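Local coordinates for AOC_like domain-containing protein (Frankia sp. Cc1.17, PDB 7DVI), which catalyses exo-selective intermolecular Diels-Alder reactions on non-natural substrates and probably belongs to the allene oxide cyclase-like barrel family, at residues E30-N35 with Y52-Y57; Y85-L90 with H98-A103; D43-Q48 with R74-G79; G47-Y52 with I68-I73. One frame throughout, in Å; residues are numbered along the deposited sequence.

How the contacts relate
From the N terminus, contact 1 opens first: it pairs strand 22-37 with strand 49-57 and closes the intervening loop at residues 52-57. Contacts 3 and 4 leave from the same stretch, sharing G47 and Q48, and end beyond contact 1, so both cross it; contact 4 takes up Y52 of contact 1. Contact 4 closes first, pairing strand 49-57 with strand 63-76, and contact 3 then fixes the preceding loop to the end of strand 63-76. Contact 2 follows in series as the hairpin of strands 82-92 and 95-104. Strand 82-92 borders strand 63-76 (S87 O to R70 N, 2.8 Å), so the four contacts span five consecutive strands of the antiparallel barrel.

Contact 1 of 4, residues E30-N35 with Y52-Y57; sequences EPQIRN and YYDELY. With EDO (1,2-ethanediol), chain M; EDO (1,2-ethanediol), chain R.
A classic beta bulge sets I33 and R34 together against Y53, and the evidence is a carbonyl used twice: Y53 O accepts from I33 N at 2.7 Å and from R34 N at 3.0 Å, both donors lying in the carbonyl plane. The bulge shifts the register by one residue between the non-hydrogen-bonded pairs Q32-D54 and N35-Y52. On the R34 side, Y53 N returns a bond to R34 O. I33 lies over the Y53 ring, with CB above its centre, 4.0 Å from the centroid and 13° off the normal, a CH-pi contact. With CG2 anti to the backbone N, that branch reaches Y53 CE2, while CD1 extends to the E55 carboxylate. This is the first hairpin of the closed antiparallel barrel, strands 22-37 and 49-57; on the face of Q32, D54 and Y52, polar groups meet. Q32 NE2 donates to the syn lone pair of D54 OD1 at 3.1 Å, with the oxygen in the amide plane; the amide and carboxylate planes are turned 40° apart. The second D54 oxygen, OD2, stands 2.4 Å from E30 OE2, brought there by an extended chain; the same OE2 makes a salt bridge to R132. P31 CD lies at the edge of the Y57 ring, 4.0 Å from Y57 CD1, and Y57 OH gives a very short 2.5 Å bond to E55 OE1.

Contact 2 of 4, residues Y85-L90 with H98-A103; sequences YYSEDL and HAEGWA. With EDO (1,2-ethanediol), chain E; EDO (1,2-ethanediol), chain R; EDO (1,2-ethanediol), chain F.
Y85-L90 and H98-A103 run antiparallel, their axes 4.6 Å apart at closest and 169° between directions, with Y86-G101 and E88-A99 as hydrogen-bonded pairs. The bond from A99 N to E88 O is almost straight, 178° at the hydrogen. One face, formed by Y85, S87, D89, H98, E100 and W102, carries a chain of aromatic and polar contacts. Y85 turns its edge to the face of W102 in a T-shaped stack: Y85 CD1 sits over the six-membered ring of W102, 3.5 Å from W102 CE2, and the planes meet at 79°. CG of Y85 lies opposite the backbone N, which swings the ring across the strand pair so that G101 O lies over its face near the rim and its hydroxyl OH donates a very short 2.5 Å bond to E100 OE2. The other E100 oxygen, OE1, takes a bond from H98 NE2 at 2.6 Å on its anti lone pair, in the imidazole plane. At the other side of that ring, H98 ND1 donates to D89 OD1 at 2.8 Å from above the carboxylate plane. Both imidazole nitrogens are thus engaged, which fixes the ring's rotation. On the opposite face, Y86 CE1 packs on A103 CB at 3.7 Å, while E88 turns to Y116 and R132. The arrangement is that of a two-stranded hairpin, strands 82-92 and 95-104, in an antiparallel barrel.

Contact 3 of 4, residues D43-Q48 with R74-G79; sequences DPQVGQ and RYKKVG. With EDO (1,2-ethanediol), chain D; EDO (1,2-ethanediol), chain B.
K76 reaches across to P44 with its chain extended beyond CG, and its ammonium NZ donates to P44 O at 2.9 Å, nearly in line with the carbonyl bond (C=O...N angle 163°). The contact joins the loop between strands 22-37 and 49-57, which makes a type II beta turn from Q45 to Q48, to the end of strand 63-76. K76 and Q45 lie aslant to one another, the amide NE2 staying 3.8 Å from NZ. Q45 directs that nitrogen back into its own loop instead, donating to D43 O at 2.7 Å; the donor sits above the carbonyl plane, while the oxygen lies in the amide plane. The chain folds at the CB-CG bond, chi2 -69°. Both V46 methyls meet strand backbone: CG1 rests 3.5 Å from R74 O, and CG2 lies against Y75 CA. R74 and Y75 leave the backbone with CB directed away from the loop; together they form a classic bulge facing L83 on strand 82-92. This strand end also enters the dimer interface, where Y75 hydrogen-bonds and K77 makes a salt bridge to D129 of the second subunit. D43 and K76 carry opposite charges too far apart for a salt bridge, OD1 to NZ being 4.3 Å, and a water spans the distance: it donates to D43 OD1 at 2.8 Å and accepts from K76 NZ at 2.7 Å.

Contact 4 of 4, residues G47-Y52 with I68-I73; sequences GQIGSY and IGRYEI. With EDO (1,2-ethanediol), chain G.
Backbone hydrogen bonds between G47-Y52 and I68-I73 come in pairs: G50 and Y71 bond reciprocally, Y71 N reaching G50 O at 2.8 Å, as do Y52 and G69. At the entry to the strand, G47 N donates to I73 O and I73 N to Q48 O, so the pairing extends back into the turn. The strand axes approach to 4.6 Å at an angle of 168°. Ring contacts form the second group, and they are reciprocal. The Y71 ring lies over G50, whose CA is 3.9 Å from the centroid, and the Y52 ring lies over G69, with CA at 4.0 Å. Each tyrosine holds CG between its backbone N and carbonyl carbon (chi1 61° in both), which folds the ring across the neighbouring strand onto a glycine. The two rings meet at their edges, Y52 CD2 to Y71 CD1, 3.9 Å. Charged and polar contacts occupy the other face, where R70 NH1 makes an in-strand salt bridge to E72 OE1 at 3.0 Å and I49 CB lies over the guanidinium. An ethanediol takes a bond from R70 NH2 and gives one to E72 OE1, and a water donates to G47 O and, at 2.8 Å, to E72 OE2. Paired tyrosines laid over cross-strand glycines here mark the hairpin of strands 49-57 and 63-76 in the antiparallel barrel.

Contact 1 of 4, residues E30-N35 with Y52-Y57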
# COMPACT_ATOMS: atom_id res chain seq x y z
N GLU A 30 -9.93 -16.34 13.90
CA GLU A 30 -10.56 -16.09 12.58
C GLU A 30 -10.69 -17.40 11.81
O GLU A 30 -9.79 -17.79 11.05
CB GLU A 30 -9.76 -15.01 11.81
CG GLU A 30 -10.34 -14.71 10.44
CD GLU A 30 -9.69 -13.57 9.66
OE1 GLU A 30 -9.00 -12.76 10.29
OE2 GLU A 30 -9.81 -13.58 8.37
N PRO A 31 -11.80 -18.14 12.00
CA PRO A 31 -12.01 -19.36 11.24
C PRO A 31 -12.52 -19.04 9.84
O PRO A 31 -13.31 -18.09 9.70
CB PRO A 31 -13.10 -20.09 12.05
CG PRO A 31 -13.88 -18.97 12.70
CD PRO A 31 -12.81 -17.96 13.06
N GLN A 32 -12.14 -19.90 8.89
CA GLN A 32 -12.56 -19.81 7.48
C GLN A 32 -13.88 -20.53 7.30
O GLN A 32 -13.92 -21.70 7.63
CB GLN A 32 -11.45 -20.39 6.61
CG GLN A 32 -11.67 -20.05 5.14
CD GLN A 32 -10.36 -19.78 4.44
OE1 GLN A 32 -9.72 -20.71 3.97
NE2 GLN A 32 -9.97 -18.50 4.36
N ILE A 33 -14.92 -19.87 6.78
CA ILE A 33 -16.25 -20.49 6.57
C ILE A 33 -16.33 -21.01 5.14
O ILE A 33 -16.92 -22.11 4.89
CB ILE A 33 -17.37 -19.48 6.87
CG1 ILE A 33 -17.17 -18.78 8.22
CG2 ILE A 33 -18.74 -20.14 6.76
CD1 ILE A 33 -17.08 -19.70 9.42
N ARG A 34 -15.80 -20.26 4.17
CA ARG A 34 -15.77 -20.77 2.77
C ARG A 34 -14.55 -20.18 2.06
O ARG A 34 -14.20 -19.00 2.33
CB ARG A 34 -17.08 -20.48 2.06
CG ARG A 34 -17.18 -21.09 0.67
CD ARG A 34 -17.06 -22.63 0.64
NE ARG A 34 -17.01 -23.22 -0.70
CZ ARG A 34 -18.07 -23.47 -1.47
NH1 ARG A 34 -19.28 -23.12 -1.05
NH2 ARG A 34 -17.94 -24.03 -2.66
N ASN A 35 -13.93 -20.98 1.21
CA ASN A 35 -12.80 -20.49 0.41
C ASN A 35 -12.67 -21.40 -0.80
O ASN A 35 -12.95 -22.58 -0.67
CB ASN A 35 -11.52 -20.37 1.22
CG ASN A 35 -10.91 -21.71 1.55
OD1 ASN A 35 -11.28 -22.33 2.53
ND2 ASN A 35 -9.98 -22.14 0.72
N TYR A 52 -12.50 -15.79 -0.20
CA TYR A 52 -12.74 -16.32 1.15
C TYR A 52 -13.79 -15.50 1.89
O TYR A 52 -14.03 -14.30 1.62
CB TYR A 52 -11.43 -16.38 1.92
CG TYR A 52 -10.76 -15.05 2.13
CD1 TYR A 52 -11.14 -14.22 3.16
CD2 TYR A 52 -9.79 -14.59 1.25
CE1 TYR A 52 -10.54 -12.98 3.35
CE2 TYR A 52 -9.19 -13.36 1.42
CZ TYR A 52 -9.59 -12.53 2.46
OH TYR A 52 -8.96 -11.34 2.68
N TYR A 53 -14.41 -16.20 2.82
CA TYR A 53 -15.42 -15.72 3.79
C TYR A 53 -15.03 -16.31 5.14
O TYR A 53 -15.06 -17.57 5.28
CB TYR A 53 -16.81 -16.11 3.28
CG TYR A 53 -17.93 -16.14 4.29
CD1 TYR A 53 -17.98 -15.29 5.38
CD2 TYR A 53 -18.96 -17.05 4.13
CE1 TYR A 53 -19.02 -15.35 6.30
CE2 TYR A 53 -20.01 -17.12 5.03
CZ TYR A 53 -20.03 -16.27 6.12
OH TYR A 53 -21.10 -16.34 6.96
N ASP A 54 -14.65 -15.44 6.06
CA ASP A 54 -14.12 -15.78 7.40
C ASP A 54 -15.01 -15.13 8.43
O ASP A 54 -15.59 -14.08 8.12
CB ASP A 54 -12.73 -15.24 7.66
CG ASP A 54 -11.63 -15.89 6.84
OD1 ASP A 54 -11.94 -16.79 6.10
OD2 ASP A 54 -10.48 -15.48 7.01
N GLU A 55 -15.15 -15.76 9.60
CA GLU A 55 -15.67 -15.07 10.80
C GLU A 55 -14.49 -14.58 11.62
O GLU A 55 -13.38 -15.12 11.49
CB GLU A 55 -16.54 -16.01 11.62
CG GLU A 55 -17.90 -16.23 11.02
CD GLU A 55 -18.77 -17.20 11.81
OE1 GLU A 55 -18.26 -17.88 12.72
OE2 GLU A 55 -19.96 -17.23 11.53
N LEU A 56 -14.73 -13.55 12.40
CA LEU A 56 -13.78 -13.06 13.40
C LEU A 56 -14.49 -13.13 14.75
O LEU A 56 -15.64 -12.67 14.84
CB LEU A 56 -13.38 -11.62 13.08
CG LEU A 56 -12.34 -11.44 11.97
CD1 LEU A 56 -13.01 -11.67 10.63
CD2 LEU A 56 -11.73 -10.05 12.05
N TYR A 57 -13.74 -13.57 15.76
CA TYR A 57 -14.12 -13.62 17.18
C TYR A 57 -13.08 -12.82 17.95
O TYR A 57 -11.87 -12.93 17.67
CB TYR A 57 -14.25 -15.09 17.61
CG TYR A 57 -15.40 -15.80 16.95
CD1 TYR A 57 -15.29 -16.32 15.67
CD2 TYR A 57 -16.60 -15.97 17.63
CE1 TYR A 57 -16.37 -16.93 15.05
CE2 TYR A 57 -17.68 -16.59 17.03
CZ TYR A 57 -17.56 -17.07 15.74
OH TYR A 57 -18.61 -17.72 15.17
C1 EDO M . -13.00 -23.78 4.03
O1 EDO M . -13.14 -23.77 5.42
C2 EDO M . -14.19 -24.33 3.37
O2 EDO M . -14.27 -23.96 2.00
C1 EDO R . -5.06 -16.98 2.01
O1 EDO R . -3.91 -16.25 2.32
C2 EDO R . -6.19 -16.62 2.90
O2 EDO R . -7.23 -17.60 2.92

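Contact 2 of 4, residues Y85-L90 with H98-A103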
# COMPACT_ATOMS: atom_id res chain seq x y z
N TYR A 85 -1.53 -10.04 -3.70
CA TYR A 85 -2.38 -8.85 -3.46
C TYR A 85 -3.72 -9.29 -2.93
O TYR A 85 -4.45 -10.00 -3.65
CB TYR A 85 -2.52 -7.98 -4.71
CG TYR A 85 -2.95 -6.57 -4.36
CD1 TYR A 85 -2.00 -5.65 -3.97
CD2 TYR A 85 -4.29 -6.22 -4.31
CE1 TYR A 85 -2.37 -4.36 -3.63
CE2 TYR A 85 -4.67 -4.92 -3.98
CZ TYR A 85 -3.70 -4.00 -3.63
OH TYR A 85 -4.04 -2.74 -3.25
N TYR A 86 -4.03 -8.81 -1.72
CA TYR A 86 -5.27 -9.10 -0.97
C TYR A 86 -6.17 -7.84 -0.98
O TYR A 86 -5.68 -6.68 -0.90
CB TYR A 86 -4.95 -9.43 0.49
CG TYR A 86 -4.33 -10.78 0.70
CD1 TYR A 86 -2.97 -10.97 0.52
CD2 TYR A 86 -5.10 -11.86 1.13
CE1 TYR A 86 -2.39 -12.21 0.70
CE2 TYR A 86 -4.51 -13.10 1.36
CZ TYR A 86 -3.17 -13.28 1.10
OH TYR A 86 -2.58 -14.50 1.29
N SER A 87 -7.46 -8.08 -1.12
CA SER A 87 -8.53 -7.06 -1.00
C SER A 87 -9.70 -7.67 -0.24
O SER A 87 -10.18 -8.75 -0.69
CB SER A 87 -8.98 -6.60 -2.34
OG SER A 87 -9.63 -5.37 -2.22
N GLU A 88 -10.19 -6.97 0.78
CA GLU A 88 -11.33 -7.47 1.54
C GLU A 88 -12.16 -6.32 2.17
O GLU A 88 -11.64 -5.22 2.38
CB GLU A 88 -10.86 -8.42 2.64
CG GLU A 88 -10.02 -7.78 3.68
CD GLU A 88 -9.27 -8.75 4.55
OE1 GLU A 88 -9.88 -9.79 4.96
OE2 GLU A 88 -8.12 -8.38 4.92
N ASP A 89 -13.35 -6.69 2.59
CA ASP A 89 -14.25 -5.83 3.40
C ASP A 89 -14.64 -6.58 4.68
O ASP A 89 -15.13 -7.73 4.56
CB ASP A 89 -15.41 -5.41 2.53
CG ASP A 89 -14.93 -4.68 1.29
OD1 ASP A 89 -14.38 -3.60 1.45
OD2 ASP A 89 -15.07 -5.26 0.19
N LEU A 90 -14.43 -5.94 5.83
CA LEU A 90 -14.75 -6.45 7.18
C LEU A 90 -16.00 -5.72 7.68
O LEU A 90 -16.04 -4.46 7.62
CB LEU A 90 -13.54 -6.23 8.07
CG LEU A 90 -12.25 -6.89 7.57
CD1 LEU A 90 -11.34 -5.88 6.89
CD2 LEU A 90 -11.50 -7.58 8.69
N HIS A 98 -12.49 -1.30 4.91
CA HIS A 98 -11.90 -1.81 3.64
C HIS A 98 -10.40 -1.96 3.84
O HIS A 98 -9.75 -1.01 4.31
CB HIS A 98 -12.25 -0.93 2.44
CG HIS A 98 -11.56 -1.42 1.22
ND1 HIS A 98 -11.91 -2.61 0.66
CD2 HIS A 98 -10.47 -0.98 0.56
CE1 HIS A 98 -11.10 -2.87 -0.36
NE2 HIS A 98 -10.20 -1.88 -0.44
N ALA A 99 -9.85 -3.14 3.48
CA ALA A 99 -8.41 -3.40 3.63
C ALA A 99 -7.89 -4.08 2.34
O ALA A 99 -8.62 -4.87 1.73
CB ALA A 99 -8.15 -4.22 4.88
N GLU A 100 -6.73 -3.64 1.88
CA GLU A 100 -6.08 -4.21 0.69
C GLU A 100 -4.59 -3.88 0.71
O GLU A 100 -4.14 -2.81 1.23
CB GLU A 100 -6.77 -3.79 -0.59
CG GLU A 100 -6.47 -2.34 -0.98
CD GLU A 100 -7.14 -2.06 -2.29
OE1 GLU A 100 -8.35 -1.89 -2.30
OE2 GLU A 100 -6.46 -2.12 -3.31
N GLY A 101 -3.81 -4.82 0.15
CA GLY A 101 -2.37 -4.59 -0.05
C GLY A 101 -1.64 -5.90 -0.15
O GLY A 101 -2.26 -6.91 -0.52
N TRP A 102 -0.36 -5.83 0.13
CA TRP A 102 0.65 -6.86 -0.25
C TRP A 102 1.00 -7.72 0.94
O TRP A 102 1.25 -7.19 2.06
CB TRP A 102 1.91 -6.17 -0.76
CG TRP A 102 1.73 -5.46 -2.05
CD1 TRP A 102 1.73 -4.12 -2.28
CD2 TRP A 102 1.54 -6.10 -3.32
NE1 TRP A 102 1.51 -3.89 -3.62
CE2 TRP A 102 1.45 -5.08 -4.29
CE3 TRP A 102 1.42 -7.42 -3.73
CZ2 TRP A 102 1.24 -5.34 -5.64
CZ3 TRP A 102 1.24 -7.68 -5.07
CH2 TRP A 102 1.14 -6.65 -6.01
N ALA A 103 1.17 -9.01 0.63
CA ALA A 103 1.79 -10.00 1.53
C ALA A 103 2.73 -10.91 0.70
O ALA A 103 2.44 -11.23 -0.49
CB ALA A 103 0.70 -10.78 2.22
C1 EDO E . 3.56 -1.40 -6.41
O1 EDO E . 3.22 -2.75 -6.63
C2 EDO E . 2.40 -0.62 -6.02
O2 EDO E . 1.67 -1.22 -4.96
C1 EDO R . -5.06 -16.98 2.01
O1 EDO R . -3.91 -16.25 2.32
C2 EDO R . -6.19 -16.62 2.90
O2 EDO R . -7.23 -17.60 2.92
C1 EDO F . -6.84 1.78 -2.33
O1 EDO F . -8.19 1.53 -2.07
C2 EDO F . -6.64 1.90 -3.79
O2 EDO F . -7.49 2.85 -4.36

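Contact 3 of 4, residues D43-Q48 with R74-G79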
# COMPACT_ATOMS: atom_id res chain seq x y z
N ASP A 43 3.82 -24.29 -4.80
CA ASP A 43 4.52 -23.70 -5.96
C ASP A 43 3.55 -22.74 -6.65
O ASP A 43 3.08 -22.96 -7.76
CB ASP A 43 4.99 -24.80 -6.90
CG ASP A 43 5.75 -24.23 -8.07
OD1 ASP A 43 6.29 -23.10 -7.93
OD2 ASP A 43 5.76 -24.90 -9.12
N PRO A 44 3.19 -21.63 -5.97
CA PRO A 44 2.24 -20.66 -6.53
C PRO A 44 2.66 -20.03 -7.87
O PRO A 44 3.78 -19.63 -8.08
CB PRO A 44 2.10 -19.61 -5.41
CG PRO A 44 3.32 -19.82 -4.52
CD PRO A 44 3.65 -21.30 -4.61
N GLN A 45 1.72 -19.93 -8.79
CA GLN A 45 1.97 -19.29 -10.10
C GLN A 45 1.20 -17.96 -10.22
O GLN A 45 -0.02 -17.87 -9.81
CB GLN A 45 1.56 -20.25 -11.21
CG GLN A 45 2.07 -21.67 -10.95
CD GLN A 45 3.57 -21.71 -11.07
OE1 GLN A 45 4.10 -21.28 -12.08
NE2 GLN A 45 4.25 -22.14 -10.03
N VAL A 46 1.87 -16.99 -10.83
CA VAL A 46 1.33 -15.63 -11.10
C VAL A 46 -0.04 -15.81 -11.74
O VAL A 46 -0.16 -16.56 -12.74
CB VAL A 46 2.27 -14.80 -11.99
CG1 VAL A 46 1.59 -13.54 -12.50
CG2 VAL A 46 3.53 -14.44 -11.24
N GLY A 47 -1.04 -15.10 -11.25
CA GLY A 47 -2.37 -15.12 -11.88
C GLY A 47 -3.32 -16.06 -11.17
O GLY A 47 -4.51 -15.96 -11.43
N GLN A 48 -2.82 -16.95 -10.31
CA GLN A 48 -3.70 -17.79 -9.47
C GLN A 48 -4.40 -16.88 -8.42
O GLN A 48 -3.73 -15.93 -7.91
CB GLN A 48 -2.88 -18.89 -8.81
CG GLN A 48 -2.37 -19.91 -9.87
CD GLN A 48 -1.58 -21.07 -9.28
OE1 GLN A 48 -1.05 -20.99 -8.18
NE2 GLN A 48 -1.51 -22.16 -10.04
N ARG A 74 0.86 -12.18 -7.65
CA ARG A 74 1.02 -11.13 -8.68
C ARG A 74 2.43 -11.17 -9.30
O ARG A 74 2.56 -10.86 -10.48
CB ARG A 74 0.73 -9.75 -8.08
CG ARG A 74 -0.76 -9.50 -7.84
CD ARG A 74 -1.51 -9.29 -9.14
NE ARG A 74 -1.14 -7.99 -9.66
CZ ARG A 74 -1.58 -6.80 -9.21
NH1 ARG A 74 -2.54 -6.72 -8.28
NH2 ARG A 74 -1.04 -5.70 -9.69
N TYR A 75 3.44 -11.40 -8.52
CA TYR A 75 4.83 -11.42 -9.06
C TYR A 75 5.78 -12.09 -8.08
O TYR A 75 5.42 -12.22 -6.89
CB TYR A 75 5.32 -10.01 -9.39
CG TYR A 75 5.48 -9.04 -8.23
CD1 TYR A 75 4.47 -8.16 -7.87
CD2 TYR A 75 6.70 -8.90 -7.60
CE1 TYR A 75 4.65 -7.22 -6.86
CE2 TYR A 75 6.90 -7.97 -6.59
CZ TYR A 75 5.86 -7.13 -6.21
OH TYR A 75 6.14 -6.25 -5.21
N LYS A 76 6.95 -12.50 -8.59
CA LYS A 76 8.02 -13.14 -7.79
C LYS A 76 9.27 -12.26 -7.86
O LYS A 76 9.54 -11.60 -8.87
CB LYS A 76 8.26 -14.58 -8.25
CG LYS A 76 7.04 -15.48 -8.17
CD LYS A 76 7.30 -16.93 -8.54
CE LYS A 76 6.09 -17.62 -9.15
NZ LYS A 76 6.32 -19.08 -9.34
N LYS A 77 9.97 -12.20 -6.75
CA LYS A 77 11.23 -11.45 -6.69
C LYS A 77 12.42 -12.41 -6.85
O LYS A 77 12.29 -13.60 -6.50
CB LYS A 77 11.27 -10.73 -5.35
CG LYS A 77 10.27 -9.58 -5.28
CD LYS A 77 10.81 -8.37 -4.61
CE LYS A 77 10.92 -8.61 -3.14
NZ LYS A 77 11.68 -7.51 -2.52
N VAL A 78 13.56 -11.84 -7.20
CA VAL A 78 14.84 -12.57 -7.43
C VAL A 78 15.18 -13.37 -6.17
O VAL A 78 15.46 -14.55 -6.29
CB VAL A 78 15.98 -11.62 -7.82
CG1 VAL A 78 15.64 -10.85 -9.06
CG2 VAL A 78 16.32 -10.64 -6.72
N GLY A 79 15.07 -12.76 -5.01
CA GLY A 79 15.23 -13.37 -3.69
C GLY A 79 14.18 -14.42 -3.34
O GLY A 79 14.33 -14.98 -2.27
C1 EDO D . 5.29 -4.41 -2.74
O1 EDO D . 5.47 -3.75 -1.54
C2 EDO D . 5.23 -3.44 -3.83
O2 EDO D . 4.83 -3.99 -5.08
C1 EDO B . -1.18 -2.66 -6.85
O1 EDO B . -0.77 -2.50 -8.18
C2 EDO B . -2.64 -2.91 -6.83
O2 EDO B . -3.00 -3.99 -7.63
O HOH W 1 6.27 -20.47 -7.00

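Contact 4 of 4, residues G47-Y52 with I68-I73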
# COMPACT_ATOMS: atom_id res chain seq x y z
N GLY A 47 -1.04 -15.10 -11.25
CA GLY A 47 -2.37 -15.12 -11.88
C GLY A 47 -3.32 -16.06 -11.17
O GLY A 47 -4.51 -15.96 -11.43
N GLN A 48 -2.82 -16.95 -10.31
CA GLN A 48 -3.70 -17.79 -9.47
C GLN A 48 -4.40 -16.88 -8.42
O GLN A 48 -3.73 -15.93 -7.91
CB GLN A 48 -2.88 -18.89 -8.81
CG GLN A 48 -2.37 -19.91 -9.87
CD GLN A 48 -1.58 -21.07 -9.28
OE1 GLN A 48 -1.05 -20.99 -8.18
NE2 GLN A 48 -1.51 -22.16 -10.04
N ILE A 49 -5.64 -17.22 -8.08
CA ILE A 49 -6.49 -16.42 -7.13
C ILE A 49 -7.16 -17.32 -6.11
O ILE A 49 -7.30 -18.54 -6.33
CB ILE A 49 -7.54 -15.61 -7.92
CG1 ILE A 49 -8.64 -16.45 -8.56
CG2 ILE A 49 -6.87 -14.73 -8.96
CD1 ILE A 49 -9.94 -15.67 -8.82
N GLY A 50 -7.67 -16.69 -5.05
CA GLY A 50 -8.62 -17.31 -4.12
C GLY A 50 -9.58 -16.26 -3.60
O GLY A 50 -9.23 -15.05 -3.65
N SER A 51 -10.74 -16.70 -3.16
CA SER A 51 -11.76 -15.86 -2.50
C SER A 51 -12.12 -16.57 -1.20
O SER A 51 -12.08 -17.85 -1.13
CB SER A 51 -12.96 -15.65 -3.36
OG SER A 51 -12.63 -14.96 -4.57
N TYR A 52 -12.50 -15.79 -0.20
CA TYR A 52 -12.74 -16.32 1.15
C TYR A 52 -13.79 -15.50 1.89
O TYR A 52 -14.03 -14.30 1.62
CB TYR A 52 -11.43 -16.38 1.92
CG TYR A 52 -10.76 -15.05 2.13
CD1 TYR A 52 -11.14 -14.22 3.16
CD2 TYR A 52 -9.79 -14.59 1.25
CE1 TYR A 52 -10.54 -12.98 3.35
CE2 TYR A 52 -9.19 -13.36 1.42
CZ TYR A 52 -9.59 -12.53 2.46
OH TYR A 52 -8.96 -11.34 2.68
N ILE A 68 -15.00 -10.69 3.92
CA ILE A 68 -15.18 -11.27 2.57
C ILE A 68 -14.09 -10.65 1.69
O ILE A 68 -13.95 -9.41 1.70
CB ILE A 68 -16.61 -11.06 2.05
CG1 ILE A 68 -17.61 -11.88 2.88
CG2 ILE A 68 -16.66 -11.43 0.58
CD1 ILE A 68 -19.03 -11.83 2.38
N GLY A 69 -13.32 -11.49 1.00
CA GLY A 69 -12.15 -10.97 0.29
C GLY A 69 -11.59 -11.92 -0.75
O GLY A 69 -12.18 -12.99 -1.03
N ARG A 70 -10.53 -11.45 -1.38
CA ARG A 70 -9.86 -12.28 -2.42
C ARG A 70 -8.38 -11.96 -2.42
O ARG A 70 -7.93 -10.93 -1.78
CB ARG A 70 -10.60 -12.12 -3.75
CG ARG A 70 -10.51 -10.75 -4.41
CD ARG A 70 -9.36 -10.59 -5.39
NE ARG A 70 -9.74 -11.21 -6.66
CZ ARG A 70 -8.96 -11.25 -7.74
NH1 ARG A 70 -7.73 -10.79 -7.68
NH2 ARG A 70 -9.40 -11.78 -8.86
N TYR A 71 -7.61 -12.77 -3.15
CA TYR A 71 -6.14 -12.57 -3.24
C TYR A 71 -5.63 -13.15 -4.56
O TYR A 71 -6.31 -13.97 -5.17
CB TYR A 71 -5.47 -13.12 -1.99
CG TYR A 71 -5.68 -14.59 -1.81
CD1 TYR A 71 -6.85 -15.09 -1.24
CD2 TYR A 71 -4.74 -15.51 -2.27
CE1 TYR A 71 -7.06 -16.45 -1.10
CE2 TYR A 71 -4.93 -16.88 -2.11
CZ TYR A 71 -6.11 -17.35 -1.56
OH TYR A 71 -6.30 -18.69 -1.41
N GLU A 72 -4.48 -12.68 -4.99
CA GLU A 72 -3.94 -12.99 -6.33
C GLU A 72 -2.43 -13.03 -6.21
O GLU A 72 -1.84 -12.07 -5.65
CB GLU A 72 -4.36 -11.96 -7.36
CG GLU A 72 -3.86 -12.28 -8.75
CD GLU A 72 -4.47 -11.47 -9.85
OE1 GLU A 72 -5.37 -10.62 -9.55
OE2 GLU A 72 -4.11 -11.72 -11.02
N ILE A 73 -1.83 -14.12 -6.72
CA ILE A 73 -0.35 -14.17 -6.83
C ILE A 73 0.03 -13.18 -7.92
O ILE A 73 -0.46 -13.35 -9.06
CB ILE A 73 0.12 -15.60 -7.24
CG1 ILE A 73 -0.47 -16.70 -6.35
CG2 ILE A 73 1.64 -15.62 -7.30
CD1 ILE A 73 -0.12 -16.57 -4.88
C1 EDO G . -8.20 -10.99 -12.29
O1 EDO G . -7.86 -11.99 -11.31
C2 EDO G . -7.17 -9.91 -12.54
O2 EDO G . -6.59 -9.26 -11.36
O HOH W 2 -5.78 -13.51 -12.31